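Local structure of benzoate transport porin BenP (Acinetobacter baumannii AB307-0294, 5DL8) at residues N17-E25 / K120-L128; Y84-V94 / Q106-K114. The protein probably acts as an OprD-family outer membrane porin, a calcium-binding beta-barrel that lets small substrates such as benzoate cross the membrane. All blocks are in the same frame, centred on the assembly; numbering follows the deposited sequence.

Contacts 1 and 2 lie at the two ends of strand 107-123 in the barrel wall and illustrate how a barrel strand is finished. Contact 2 lies at its start, where it pairs with strand 72-87 and the ladder opens into a long loop. Contact 1 lies at its finish, where the strand turns tightly into 126-130 against residues 17-25. The contact centres are 38 Å apart and their nearest atoms about 15 Å, so the contacts do not touch; along the chain, contact 2 is nested inside the loop closed by contact 1. A calcium ion sits about 10 Å from the side chain of Lys92 in contact 2, whereas contact 1 is remote from both metal sites.

Contact 1 (N17-E25 / K120-L128); sequences NPNQQTEDE and KLGYDKTLL
The tight hairpin that joins strands 107-123 and 126-130, a type II' turn from Tyr123 to Thr126, is met by the irregular segment 17-25 that precedes strand 25-39, with Asn19 and Pro18 making the central contacts. The Asn19 side chain runs out with CG anti to the backbone N (chi1 -177°), which carries the amide to the turn. There ND2 donates to Asp124 O at 3.2 Å; the acceptor lies in the amide plane, but the donor stands well above the carbonyl plane. OD1 of the same amide rests 3.4 Å from Gly122 CA, where the lack of a side chain leaves room for it, and is hydrogen-bonded to Thr75 OG1. Pro18 lies against Lys125 of the turn and Leu127 of strand 126-130: its CG touches Lys125 O at 3.5 Å, and its CB packs 4.2 Å from Leu127 CB. Asn17 OD1 (3.6 Å from Lys125 CE) and Gln20 NE2 lie against the aliphatic chain of Lys125. Farther along, a water donates to Gln21 OE1 at 2.9 Å and accepts from Lys120 NZ at 2.7 Å. Gln21 NE2 is also bonded to Lys59 O. The chemistry implies a segment fitted to the hairpin mainly by neutral amides, a proline and one bridging water, while the charge of Lys120 is probably balanced largely by its salt bridge to Asp79 of strand 72-87.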
ATOM      1  N   ASN A  17     -14.183  15.704  -5.026  1.00 80.93           N
ATOM      2  CA  ASN A  17     -13.160  16.804  -5.100  1.00 80.73           C
ATOM      3  C   ASN A  17     -12.562  17.182  -3.679  1.00 76.18           C
ATOM      4  O   ASN A  17     -13.094  16.719  -2.662  1.00 73.43           O
ATOM      5  CB  ASN A  17     -13.717  18.002  -5.890  1.00 86.07           C
ATOM      6  CG  ASN A  17     -13.591  17.854  -7.432  1.00 88.99           C
ATOM      7  OD1 ASN A  17     -13.677  18.861  -8.164  1.00 92.47           O
ATOM      8  ND2 ASN A  17     -13.426  16.620  -7.928  1.00 86.57           N
ATOM      9  N   PRO A  18     -11.415  17.935  -3.622  1.00 72.61           N
ATOM     10  CA  PRO A  18     -10.563  17.988  -2.390  1.00 68.67           C
ATOM     11  C   PRO A  18     -10.961  18.911  -1.188  1.00 69.12           C
ATOM     12  O   PRO A  18     -10.760  18.508   0.012  1.00 69.93           O
ATOM     13  CB  PRO A  18      -9.164  18.398  -2.930  1.00 69.23           C
ATOM     14  CG  PRO A  18      -9.240  18.425  -4.431  1.00 70.55           C
ATOM     15  CD  PRO A  18     -10.683  18.446  -4.809  1.00 73.37           C
ATOM     16  N   ASN A  19     -11.466  20.102  -1.485  1.00 69.40           N
ATOM     17  CA  ASN A  19     -12.031  21.022  -0.487  1.00 71.05           C
ATOM     18  C   ASN A  19     -13.575  20.853  -0.328  1.00 73.86           C
ATOM     19  O   ASN A  19     -14.222  21.803  -0.014  1.00 76.68           O
ATOM     20  CB  ASN A  19     -11.727  22.473  -0.948  1.00 72.46           C
ATOM     21  CG  ASN A  19     -12.201  23.542   0.041  1.00 72.41           C
ATOM     22  OD1 ASN A  19     -12.024  23.410   1.228  1.00 70.30           O
ATOM     23  ND2 ASN A  19     -12.795  24.593  -0.461  1.00 74.79           N
ATOM     24  N   GLN A  20     -14.159  19.661  -0.547  1.00 75.77           N
ATOM     25  CA  GLN A  20     -15.647  19.474  -0.708  1.00 78.22           C
ATOM     26  C   GLN A  20     -16.407  18.785   0.435  1.00 74.83           C
ATOM     27  O   GLN A  20     -17.611  18.627   0.294  1.00 80.20           O
ATOM     28  CB  GLN A  20     -16.023  18.672  -1.989  1.00 80.43           C
ATOM     29  CG  GLN A  20     -15.515  19.186  -3.322  1.00 85.89           C
ATOM     30  CD  GLN A  20     -15.748  20.670  -3.573  1.00 91.55           C
ATOM     31  OE1 GLN A  20     -16.711  21.260  -3.068  1.00 96.07           O
ATOM     32  NE2 GLN A  20     -14.860  21.286  -4.371  1.00 93.50           N
ATOM     33  N   GLN A  21     -15.772  18.407   1.536  1.00 67.55           N
ATOM     34  CA  GLN A  21     -16.483  17.691   2.606  1.00 64.91           C
ATOM     35  C   GLN A  21     -17.405  18.562   3.491  1.00 65.33           C
ATOM     36  O   GLN A  21     -16.919  19.372   4.297  1.00 63.74           O
ATOM     37  CB  GLN A  21     -15.452  16.984   3.502  1.00 62.03           C
ATOM     38  CG  GLN A  21     -15.978  15.846   4.366  1.00 60.27           C
ATOM     39  CD  GLN A  21     -14.874  15.321   5.277  1.00 59.15           C
ATOM     40  OE1 GLN A  21     -13.738  15.197   4.822  1.00 59.49           O
ATOM     41  NE2 GLN A  21     -15.183  15.043   6.575  1.00 57.46           N
ATOM     42  N   THR A  22     -18.725  18.340   3.394  1.00 66.25           N
ATOM     43  CA  THR A  22     -19.751  19.146   4.124  1.00 67.82           C
ATOM     44  C   THR A  22     -20.007  18.671   5.576  1.00 66.44           C
ATOM     45  O   THR A  22     -20.385  19.485   6.437  1.00 69.02           O
ATOM     46  CB  THR A  22     -21.132  19.220   3.375  1.00 69.92           C
ATOM     47  OG1 THR A  22     -21.552  17.905   3.021  1.00 68.26           O
ATOM     48  CG2 THR A  22     -21.085  20.101   2.120  1.00 72.07           C
ATOM     49  N   GLU A  23     -19.811  17.370   5.836  1.00 63.58           N
ATOM     50  CA  GLU A  23     -20.105  16.729   7.143  1.00 61.67           C
ATOM     51  C   GLU A  23     -18.832  16.101   7.805  1.00 56.30           C
ATOM     52  O   GLU A  23     -18.006  15.485   7.115  1.00 53.35           O
ATOM     53  CB  GLU A  23     -21.191  15.623   6.924  1.00 63.32           C
ATOM     54  CG  GLU A  23     -22.654  16.056   6.637  1.00 67.11           C
ATOM     55  CD  GLU A  23     -23.265  16.891   7.802  1.00 70.16           C
ATOM     56  OE1 GLU A  23     -23.054  16.558   9.003  1.00 69.44           O
ATOM     57  OE2 GLU A  23     -23.933  17.905   7.531  1.00 71.67           O
ATOM     58  N   ASP A  24     -18.703  16.202   9.132  1.00 54.44           N
ATOM     59  CA  ASP A  24     -17.666  15.402   9.861  1.00 51.48           C
ATOM     60  C   ASP A  24     -17.856  13.904   9.539  1.00 50.85           C
ATOM     61  O   ASP A  24     -19.013  13.451   9.301  1.00 52.09           O
ATOM     62  CB  ASP A  24     -17.735  15.542  11.378  1.00 50.29           C
ATOM     63  CG  ASP A  24     -17.342  16.938  11.909  1.00 51.20           C
ATOM     64  OD1 ASP A  24     -16.995  17.865  11.200  1.00 51.71           O
ATOM     65  OD2 ASP A  24     -17.358  17.086  13.131  1.00 51.52           O
ATOM     66  N   GLU A  25     -16.727  13.180   9.474  1.00 48.88           N
ATOM     67  CA  GLU A  25     -16.662  11.733   9.211  1.00 48.34           C
ATOM     68  C   GLU A  25     -15.792  11.169  10.339  1.00 46.55           C
ATOM     69  O   GLU A  25     -14.677  11.638  10.574  1.00 45.40           O
ATOM     70  CB  GLU A  25     -16.023  11.377   7.832  1.00 48.63           C
ATOM     71  CG  GLU A  25     -16.882  11.734   6.584  1.00 51.93           C
ATOM     72  CD  GLU A  25     -16.109  11.921   5.251  1.00 53.90           C
ATOM     73  OE1 GLU A  25     -14.988  11.426   5.039  1.00 54.65           O
ATOM     74  OE2 GLU A  25     -16.637  12.598   4.359  1.00 60.50           O
ATOM     75  N   LYS A 120      -5.896  21.603   8.182  1.00 39.12           N
ATOM     76  CA  LYS A 120      -6.376  21.745   6.818  1.00 40.19           C
ATOM     77  C   LYS A 120      -6.768  23.193   6.525  1.00 41.48           C
ATOM     78  O   LYS A 120      -7.435  23.791   7.325  1.00 42.81           O
ATOM     79  CB  LYS A 120      -7.643  20.939   6.606  1.00 40.40           C
ATOM     80  CG  LYS A 120      -7.347  19.429   6.593  1.00 41.04           C
ATOM     81  CD  LYS A 120      -8.545  18.482   6.310  1.00 39.86           C
ATOM     82  CE  LYS A 120      -9.689  18.556   7.324  1.00 41.76           C
ATOM     83  NZ  LYS A 120     -10.798  17.596   6.893  1.00 41.70           N
ATOM     84  N   LEU A 121      -6.452  23.671   5.328  1.00 40.97           N
ATOM     85  CA  LEU A 121      -6.790  25.014   4.806  1.00 43.07           C
ATOM     86  C   LEU A 121      -7.239  24.860   3.326  1.00 42.08           C
ATOM     87  O   LEU A 121      -6.493  24.339   2.504  1.00 38.19           O
ATOM     88  CB  LEU A 121      -5.558  25.990   4.947  1.00 43.91           C
ATOM     89  CG  LEU A 121      -5.728  27.498   4.613  1.00 47.92           C
ATOM     90  CD1 LEU A 121      -6.664  28.273   5.556  1.00 48.80           C
ATOM     91  CD2 LEU A 121      -4.359  28.248   4.466  1.00 48.96           C
ATOM     92  N   GLY A 122      -8.458  25.294   3.002  1.00 43.57           N
ATOM     93  CA  GLY A 122      -9.035  25.034   1.670  1.00 44.01           C
ATOM     94  C   GLY A 122      -9.381  26.337   0.971  1.00 45.69           C
ATOM     95  O   GLY A 122      -9.650  27.369   1.630  1.00 46.84           O
ATOM     96  N   TYR A 123      -9.368  26.303  -0.360  1.00 44.62           N
ATOM     97  CA  TYR A 123      -9.916  27.386  -1.193  1.00 45.75           C
ATOM     98  C   TYR A 123     -10.468  26.803  -2.542  1.00 45.66           C
ATOM     99  O   TYR A 123      -9.702  26.206  -3.297  1.00 43.27           O
ATOM    100  CB  TYR A 123      -8.858  28.511  -1.470  1.00 45.73           C
ATOM    101  CG  TYR A 123      -9.399  29.604  -2.411  1.00 46.92           C
ATOM    102  CD1 TYR A 123     -10.300  30.584  -1.934  1.00 48.22           C
ATOM    103  CD2 TYR A 123      -9.052  29.663  -3.801  1.00 46.41           C
ATOM    104  CE1 TYR A 123     -10.829  31.541  -2.783  1.00 48.36           C
ATOM    105  CE2 TYR A 123      -9.628  30.625  -4.644  1.00 46.56           C
ATOM    106  CZ  TYR A 123     -10.502  31.556  -4.092  1.00 48.19           C
ATOM    107  OH  TYR A 123     -11.076  32.544  -4.834  1.00 50.16           O
ATOM    108  N   ASP A 124     -11.770  27.017  -2.846  1.00 46.51           N
ATOM    109  CA  ASP A 124     -12.352  26.543  -4.089  1.00 46.45           C
ATOM    110  C   ASP A 124     -12.092  24.983  -4.281  1.00 45.17           C
ATOM    111  O   ASP A 124     -12.717  24.174  -3.605  1.00 43.78           O
ATOM    112  CB  ASP A 124     -11.814  27.390  -5.271  1.00 46.98           C
ATOM    113  CG  ASP A 124     -12.627  27.211  -6.575  1.00 48.33           C
ATOM    114  OD1 ASP A 124     -13.786  26.719  -6.480  1.00 49.93           O
ATOM    115  OD2 ASP A 124     -12.116  27.576  -7.663  1.00 48.15           O
ATOM    116  N   LYS A 125     -11.222  24.575  -5.211  1.00 45.11           N
ATOM    117  CA  LYS A 125     -10.903  23.154  -5.414  1.00 44.65           C
ATOM    118  C   LYS A 125      -9.501  22.758  -4.971  1.00 42.29           C
ATOM    119  O   LYS A 125      -8.932  21.789  -5.469  1.00 43.11           O
ATOM    120  CB  LYS A 125     -11.199  22.775  -6.862  1.00 46.07           C
ATOM    121  CG  LYS A 125     -12.707  22.781  -7.126  1.00 49.09           C
ATOM    122  CD  LYS A 125     -13.062  22.475  -8.582  1.00 50.44           C
ATOM    123  CE  LYS A 125     -14.565  22.314  -8.685  1.00 52.32           C
ATOM    124  NZ  LYS A 125     -15.033  22.813  -9.998  1.00 53.32           N
ATOM    125  N   THR A 126      -8.999  23.467  -3.962  1.00 41.91           N
ATOM    126  CA  THR A 126      -7.664  23.277  -3.418  1.00 40.47           C
ATOM    127  C   THR A 126      -7.686  23.047  -1.886  1.00 41.01           C
ATOM    128  O   THR A 126      -8.512  23.599  -1.139  1.00 43.48           O
ATOM    129  CB  THR A 126      -6.805  24.480  -3.785  1.00 40.92           C
ATOM    130  OG1 THR A 126      -6.959  24.687  -5.200  1.00 42.17           O
ATOM    131  CG2 THR A 126      -5.297  24.288  -3.422  1.00 39.83           C
ATOM    132  N   LEU A 127      -6.777  22.209  -1.425  1.00 38.80           N
ATOM    133  CA  LEU A 127      -6.699  21.913  -0.071  1.00 37.62           C
ATOM    134  C   LEU A 127      -5.273  21.769   0.287  1.00 36.09           C
ATOM    135  O   LEU A 127      -4.539  21.001  -0.371  1.00 37.68           O
ATOM    136  CB  LEU A 127      -7.452  20.649   0.141  1.00 37.54           C
ATOM    137  CG  LEU A 127      -7.498  20.297   1.638  1.00 38.37           C
ATOM    138  CD1 LEU A 127      -8.453  21.224   2.370  1.00 39.46           C
ATOM    139  CD2 LEU A 127      -7.848  18.814   1.844  1.00 37.23           C
ATOM    140  N   LEU A 128      -4.848  22.532   1.284  1.00 35.78           N
ATOM    141  CA  LEU A 128      -3.475  22.487   1.835  1.00 34.90           C
ATOM    142  C   LEU A 128      -3.591  21.677   3.161  1.00 34.59           C
ATOM    143  O   LEU A 128      -4.471  21.983   4.003  1.00 34.60           O
ATOM    144  CB  LEU A 128      -2.929  23.904   2.128  1.00 36.30           C
ATOM    145  CG  LEU A 128      -1.646  24.042   2.993  1.00 36.48           C
ATOM    146  CD1 LEU A 128      -0.430  23.570   2.167  1.00 36.11           C
ATOM    147  CD2 LEU A 128      -1.475  25.444   3.610  1.00 37.78           C
TER
HETATM  148  O   HOH W   1     -11.564  17.090   4.406  1.00 42.33           O

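Contact 2 (Y84-V94 / Q106-K114); sequences YAVRLSSDKHV and QSQASDYLK
Arg87 reaches across from the end of strand 72-87 to the backbone of 108-110 and can be followed atom by atom. Its backbone N donates to Ser110 O, and CB lies 3.4 Å from the same oxygen. With CG anti to the backbone N (chi1 -175°), the chain runs along the partner segment; CD passes 3.7 Å from Ala109 O, and a bend at chi3 then turns the guanidinium edge to the carbonyls. NE donates to Ala109 O at 2.9 Å and NH2 to Gln108 O at 3.1 Å, both from above the carbonyl planes. NH1 turns back to its own segment, donating a hydrogen bond to Ser89 O at 2.8 Å. Three carbonyls thus fix the rotation of the guanidinium.

Behind Arg87 the chain follows a regular antiparallel ladder: Ala85 and Tyr112 form the hydrogen-bonded pair, and the Tyr84 hydroxyl donates to the anti lone pair of Asp111 OD2, with ring and carboxylate planes 79° apart. Ahead of it, Asp91 takes over. Its OD2 accepts from Ser107 OG at 2.7 Å, whereas OD1 is reached from opposite faces of the carboxylate plane by Gln108 N, at 3.0 Å, and by His93 N. In the opposite direction, Gln108 OE1 accepts from Lys92 N at 3.0 Å on a lone pair, in the carbonyl plane. His93 ND1 donates to Gln106 O.

Asp91 with His93 N makes an Asx turn, and residues 106-107 form a G1 beta bulge against strand 101-102: the arrangement is that of a barrel hairpin whose ladder gives way to a folded loop, here close to a calcium site that includes Asp46.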
ATOM      1  N   TYR A  84      -4.395   1.535  18.391  1.00 28.90           N
ATOM      2  CA  TYR A  84      -3.812   0.831  19.524  1.00 28.93           C
ATOM      3  C   TYR A  84      -4.013  -0.635  19.358  1.00 28.01           C
ATOM      4  O   TYR A  84      -5.155  -1.057  19.140  1.00 27.64           O
ATOM      5  CB  TYR A  84      -4.489   1.261  20.790  1.00 30.55           C
ATOM      6  CG  TYR A  84      -3.956   0.559  21.986  1.00 33.43           C
ATOM      7  CD1 TYR A  84      -2.599   0.747  22.380  1.00 34.97           C
ATOM      8  CD2 TYR A  84      -4.775  -0.291  22.767  1.00 36.42           C
ATOM      9  CE1 TYR A  84      -2.084   0.125  23.507  1.00 36.49           C
ATOM     10  CE2 TYR A  84      -4.256  -0.903  23.915  1.00 37.92           C
ATOM     11  CZ  TYR A  84      -2.919  -0.671  24.277  1.00 37.48           C
ATOM     12  OH  TYR A  84      -2.360  -1.360  25.305  1.00 39.52           O
ATOM     13  N   ALA A  85      -2.918  -1.412  19.467  1.00 25.88           N
ATOM     14  CA  ALA A  85      -2.967  -2.864  19.397  1.00 24.96           C
ATOM     15  C   ALA A  85      -2.232  -3.506  20.617  1.00 27.79           C
ATOM     16  O   ALA A  85      -1.201  -3.021  21.063  1.00 26.73           O
ATOM     17  CB  ALA A  85      -2.308  -3.355  18.160  1.00 23.60           C
ATOM     18  N   VAL A  86      -2.799  -4.616  21.116  1.00 29.01           N
ATOM     19  CA  VAL A  86      -2.172  -5.487  22.102  1.00 29.69           C
ATOM     20  C   VAL A  86      -1.783  -6.828  21.523  1.00 27.33           C
ATOM     21  O   VAL A  86      -2.616  -7.470  20.850  1.00 25.43           O
ATOM     22  CB  VAL A  86      -3.169  -5.758  23.235  1.00 33.04           C
ATOM     23  CG1 VAL A  86      -2.606  -6.708  24.308  1.00 34.91           C
ATOM     24  CG2 VAL A  86      -3.410  -4.442  23.930  1.00 35.67           C
ATOM     25  N   ARG A  87      -0.523  -7.248  21.760  1.00 25.61           N
ATOM     26  CA  ARG A  87      -0.131  -8.606  21.424  1.00 25.22           C
ATOM     27  C   ARG A  87      -0.811  -9.661  22.337  1.00 27.25           C
ATOM     28  O   ARG A  87      -0.761  -9.580  23.541  1.00 29.10           O
ATOM     29  CB  ARG A  87       1.371  -8.819  21.525  1.00 24.60           C
ATOM     30  CG  ARG A  87       1.766 -10.214  21.057  1.00 24.36           C
ATOM     31  CD  ARG A  87       3.257 -10.342  20.655  1.00 25.29           C
ATOM     32  NE  ARG A  87       4.153  -9.776  21.575  1.00 25.19           N
ATOM     33  CZ  ARG A  87       4.468 -10.324  22.797  1.00 27.17           C
ATOM     34  NH1 ARG A  87       3.963 -11.484  23.234  1.00 28.32           N
ATOM     35  NH2 ARG A  87       5.322  -9.700  23.608  1.00 26.05           N
ATOM     36  N   LEU A  88      -1.372 -10.698  21.762  1.00 28.88           N
ATOM     37  CA  LEU A  88      -1.961 -11.785  22.545  1.00 30.43           C
ATOM     38  C   LEU A  88      -1.194 -13.075  22.562  1.00 28.27           C
ATOM     39  O   LEU A  88      -1.381 -13.886  23.500  1.00 29.18           O
ATOM     40  CB  LEU A  88      -3.387 -12.125  21.980  1.00 32.23           C
ATOM     41  CG  LEU A  88      -4.439 -11.009  21.870  1.00 34.71           C
ATOM     42  CD1 LEU A  88      -5.628 -11.421  20.945  1.00 35.90           C
ATOM     43  CD2 LEU A  88      -4.946 -10.649  23.258  1.00 36.35           C
ATOM     44  N   SER A  89      -0.492 -13.369  21.492  1.00 26.43           N
ATOM     45  CA  SER A  89       0.270 -14.579  21.400  1.00 25.72           C
ATOM     46  C   SER A  89       1.533 -14.394  22.271  1.00 27.25           C
ATOM     47  O   SER A  89       1.894 -13.293  22.690  1.00 26.69           O
ATOM     48  CB  SER A  89       0.702 -14.846  19.944  1.00 25.39           C
ATOM     49  OG  SER A  89       1.388 -13.745  19.431  1.00 25.07           O
ATOM     50  N   SER A  90       2.253 -15.458  22.428  1.00 28.15           N
ATOM     51  CA  SER A  90       3.440 -15.444  23.266  1.00 30.62           C
ATOM     52  C   SER A  90       4.593 -14.893  22.419  1.00 28.62           C
ATOM     53  O   SER A  90       4.524 -14.872  21.172  1.00 31.10           O
ATOM     54  CB  SER A  90       3.696 -16.881  23.782  1.00 31.65           C
ATOM     55  OG  SER A  90       4.191 -17.560  22.647  1.00 33.53           O
ATOM     56  N   ASP A  91       5.615 -14.414  23.058  1.00 28.05           N
ATOM     57  CA  ASP A  91       6.711 -13.693  22.389  1.00 27.90           C
ATOM     58  C   ASP A  91       7.575 -14.739  21.641  1.00 28.56           C
ATOM     59  O   ASP A  91       8.027 -15.673  22.215  1.00 29.87           O
ATOM     60  CB  ASP A  91       7.500 -12.910  23.411  1.00 27.66           C
ATOM     61  CG  ASP A  91       8.546 -11.951  22.805  1.00 28.02           C
ATOM     62  OD1 ASP A  91       8.695 -11.883  21.558  1.00 25.28           O
ATOM     63  OD2 ASP A  91       9.249 -11.252  23.631  1.00 28.22           O
ATOM     64  N   LYS A  92       7.691 -14.623  20.329  1.00 28.31           N
ATOM     65  CA  LYS A  92       8.588 -15.497  19.507  1.00 29.11           C
ATOM     66  C   LYS A  92      10.024 -15.006  19.518  1.00 27.89           C
ATOM     67  O   LYS A  92      10.934 -15.681  19.015  1.00 26.33           O
ATOM     68  CB  LYS A  92       8.120 -15.510  18.024  1.00 30.16           C
ATOM     69  CG  LYS A  92       6.806 -16.273  17.786  1.00 31.34           C
ATOM     70  CD  LYS A  92       6.542 -16.393  16.292  1.00 33.46           C
ATOM     71  CE  LYS A  92       5.080 -16.232  15.965  1.00 35.72           C
ATOM     72  NZ  LYS A  92       4.280 -17.233  16.610  1.00 37.28           N
ATOM     73  N   HIS A  93      10.229 -13.799  20.035  1.00 27.26           N
ATOM     74  CA  HIS A  93      11.581 -13.246  20.052  1.00 28.06           C
ATOM     75  C   HIS A  93      12.239 -13.145  18.660  1.00 28.02           C
ATOM     76  O   HIS A  93      13.462 -13.200  18.524  1.00 30.05           O
ATOM     77  CB  HIS A  93      12.493 -14.034  21.030  1.00 29.17           C
ATOM     78  CG  HIS A  93      11.989 -14.017  22.434  1.00 29.93           C
ATOM     79  ND1 HIS A  93      12.428 -13.108  23.355  1.00 31.81           N
ATOM     80  CD2 HIS A  93      11.031 -14.741  23.054  1.00 30.81           C
ATOM     81  CE1 HIS A  93      11.820 -13.327  24.514  1.00 32.08           C
ATOM     82  NE2 HIS A  93      10.953 -14.295  24.351  1.00 31.16           N
ATOM     83  N   VAL A  94      11.428 -12.893  17.650  1.00 27.38           N
ATOM     84  CA  VAL A  94      11.877 -12.591  16.308  1.00 28.32           C
ATOM     85  C   VAL A  94      10.876 -11.637  15.696  1.00 27.79           C
ATOM     86  O   VAL A  94       9.697 -11.712  15.991  1.00 27.25           O
ATOM     87  CB  VAL A  94      12.019 -13.913  15.442  1.00 29.62           C
ATOM     88  CG1 VAL A  94      10.693 -14.543  15.126  1.00 29.64           C
ATOM     89  CG2 VAL A  94      12.727 -13.702  14.093  1.00 29.02           C
ATOM     90  N   GLN A 106      15.673  -8.351  21.585  1.00 35.86           N
ATOM     91  CA  GLN A 106      15.083  -9.496  20.834  1.00 36.57           C
ATOM     92  C   GLN A 106      13.675  -9.889  21.264  1.00 32.83           C
ATOM     93  O   GLN A 106      13.409 -11.095  21.495  1.00 31.64           O
ATOM     94  CB  GLN A 106      15.965 -10.746  20.972  1.00 42.48           C
ATOM     95  CG  GLN A 106      17.388 -10.551  20.502  1.00 49.85           C
ATOM     96  CD  GLN A 106      17.537 -11.246  19.182  1.00 56.55           C
ATOM     97  OE1 GLN A 106      17.147 -10.704  18.106  1.00 62.00           O
ATOM     98  NE2 GLN A 106      18.069 -12.489  19.241  1.00 61.65           N
ATOM     99  N   SER A 107      12.866  -8.887  21.531  1.00 31.28           N
ATOM    100  CA  SER A 107      11.533  -9.032  22.015  1.00 32.71           C
ATOM    101  C   SER A 107      10.473  -8.338  21.131  1.00 30.64           C
ATOM    102  O   SER A 107      10.615  -7.212  20.744  1.00 29.86           O
ATOM    103  CB  SER A 107      11.435  -8.633  23.494  1.00 35.39           C
ATOM    104  OG  SER A 107      10.104  -8.773  24.038  1.00 35.47           O
ATOM    105  N   GLN A 108       9.424  -9.061  20.782  1.00 28.84           N
ATOM    106  CA  GLN A 108       8.267  -8.444  20.093  1.00 27.87           C
ATOM    107  C   GLN A 108       7.572  -7.572  21.086  1.00 28.07           C
ATOM    108  O   GLN A 108       7.473  -7.960  22.232  1.00 27.01           O
ATOM    109  CB  GLN A 108       7.288  -9.524  19.664  1.00 26.82           C
ATOM    110  CG  GLN A 108       7.850 -10.544  18.676  1.00 26.15           C
ATOM    111  CD  GLN A 108       6.766 -11.384  18.084  1.00 26.19           C
ATOM    112  OE1 GLN A 108       6.472 -12.587  18.536  1.00 24.81           O
ATOM    113  NE2 GLN A 108       6.070 -10.757  17.091  1.00 25.71           N
ATOM    114  N   ALA A 109       7.116  -6.398  20.684  1.00 27.44           N
ATOM    115  CA  ALA A 109       6.449  -5.468  21.638  1.00 27.90           C
ATOM    116  C   ALA A 109       5.177  -6.123  22.206  1.00 28.95           C
ATOM    117  O   ALA A 109       4.480  -6.902  21.498  1.00 26.93           O
ATOM    118  CB  ALA A 109       5.979  -4.238  20.871  1.00 28.65           C
ATOM    119  N   SER A 110       4.836  -5.790  23.431  1.00 29.95           N
ATOM    120  CA  SER A 110       3.605  -6.403  23.983  1.00 31.68           C
ATOM    121  C   SER A 110       2.369  -5.604  23.595  1.00 30.47           C
ATOM    122  O   SER A 110       1.283  -6.132  23.617  1.00 29.66           O
ATOM    123  CB  SER A 110       3.758  -6.700  25.497  1.00 32.32           C
ATOM    124  OG  SER A 110       4.023  -5.503  26.081  1.00 33.53           O
ATOM    125  N   ASP A 111       2.565  -4.355  23.159  1.00 31.92           N
ATOM    126  CA  ASP A 111       1.487  -3.439  22.681  1.00 30.78           C
ATOM    127  C   ASP A 111       2.119  -2.225  21.910  1.00 30.30           C
ATOM    128  O   ASP A 111       3.321  -2.010  21.987  1.00 29.89           O
ATOM    129  CB  ASP A 111       0.543  -3.035  23.831  1.00 31.58           C
ATOM    130  CG  ASP A 111       1.119  -2.036  24.805  1.00 33.21           C
ATOM    131  OD1 ASP A 111       2.299  -1.820  24.863  1.00 37.52           O
ATOM    132  OD2 ASP A 111       0.402  -1.358  25.529  1.00 34.37           O
ATOM    133  N   TYR A 112       1.364  -1.512  21.090  1.00 28.72           N
ATOM    134  CA  TYR A 112       1.888  -0.266  20.514  1.00 27.84           C
ATOM    135  C   TYR A 112       0.720   0.639  20.165  1.00 27.60           C
ATOM    136  O   TYR A 112      -0.389   0.159  19.942  1.00 26.64           O
ATOM    137  CB  TYR A 112       2.821  -0.486  19.318  1.00 26.70           C
ATOM    138  CG  TYR A 112       2.241  -0.879  17.972  1.00 26.09           C
ATOM    139  CD1 TYR A 112       1.446  -2.003  17.849  1.00 25.75           C
ATOM    140  CD2 TYR A 112       2.693  -0.227  16.759  1.00 27.09           C
ATOM    141  CE1 TYR A 112       1.018  -2.474  16.659  1.00 25.42           C
ATOM    142  CE2 TYR A 112       2.193  -0.650  15.495  1.00 27.40           C
ATOM    143  CZ  TYR A 112       1.380  -1.786  15.441  1.00 26.44           C
ATOM    144  OH  TYR A 112       0.890  -2.241  14.217  1.00 26.88           O
ATOM    145  N   LEU A 113       1.027   1.939  20.234  1.00 27.26           N
ATOM    146  CA  LEU A 113       0.123   3.026  20.090  1.00 27.91           C
ATOM    147  C   LEU A 113       0.639   3.958  19.042  1.00 27.67           C
ATOM    148  O   LEU A 113       1.824   4.413  19.196  1.00 28.44           O
ATOM    149  CB  LEU A 113       0.100   3.849  21.383  1.00 28.38           C
ATOM    150  CG  LEU A 113      -0.784   5.096  21.377  1.00 29.43           C
ATOM    151  CD1 LEU A 113      -2.260   4.781  21.329  1.00 28.78           C
ATOM    152  CD2 LEU A 113      -0.472   5.873  22.657  1.00 31.96           C
ATOM    153  N   LYS A 114      -0.220   4.271  18.056  1.00 27.21           N
ATOM    154  CA  LYS A 114       0.022   5.403  17.074  1.00 27.37           C
ATOM    155  C   LYS A 114      -1.017   6.523  17.325  1.00 28.16           C
ATOM    156  O   LYS A 114      -2.118   6.228  17.791  1.00 26.81           O
ATOM    157  CB  LYS A 114      -0.172   4.909  15.693  1.00 26.48           C
ATOM    158  CG  LYS A 114       0.757   3.841  15.185  1.00 25.87           C
ATOM    159  CD  LYS A 114       0.214   3.307  13.887  1.00 24.23           C
ATOM    160  CE  LYS A 114       1.241   2.491  13.142  1.00 24.32           C
ATOM    161  NZ  LYS A 114       2.339   3.395  12.585  1.00 25.85           N
TER
HETATM  162  O   HOH W   2       3.923 -13.380  18.848  1.00 22.76           O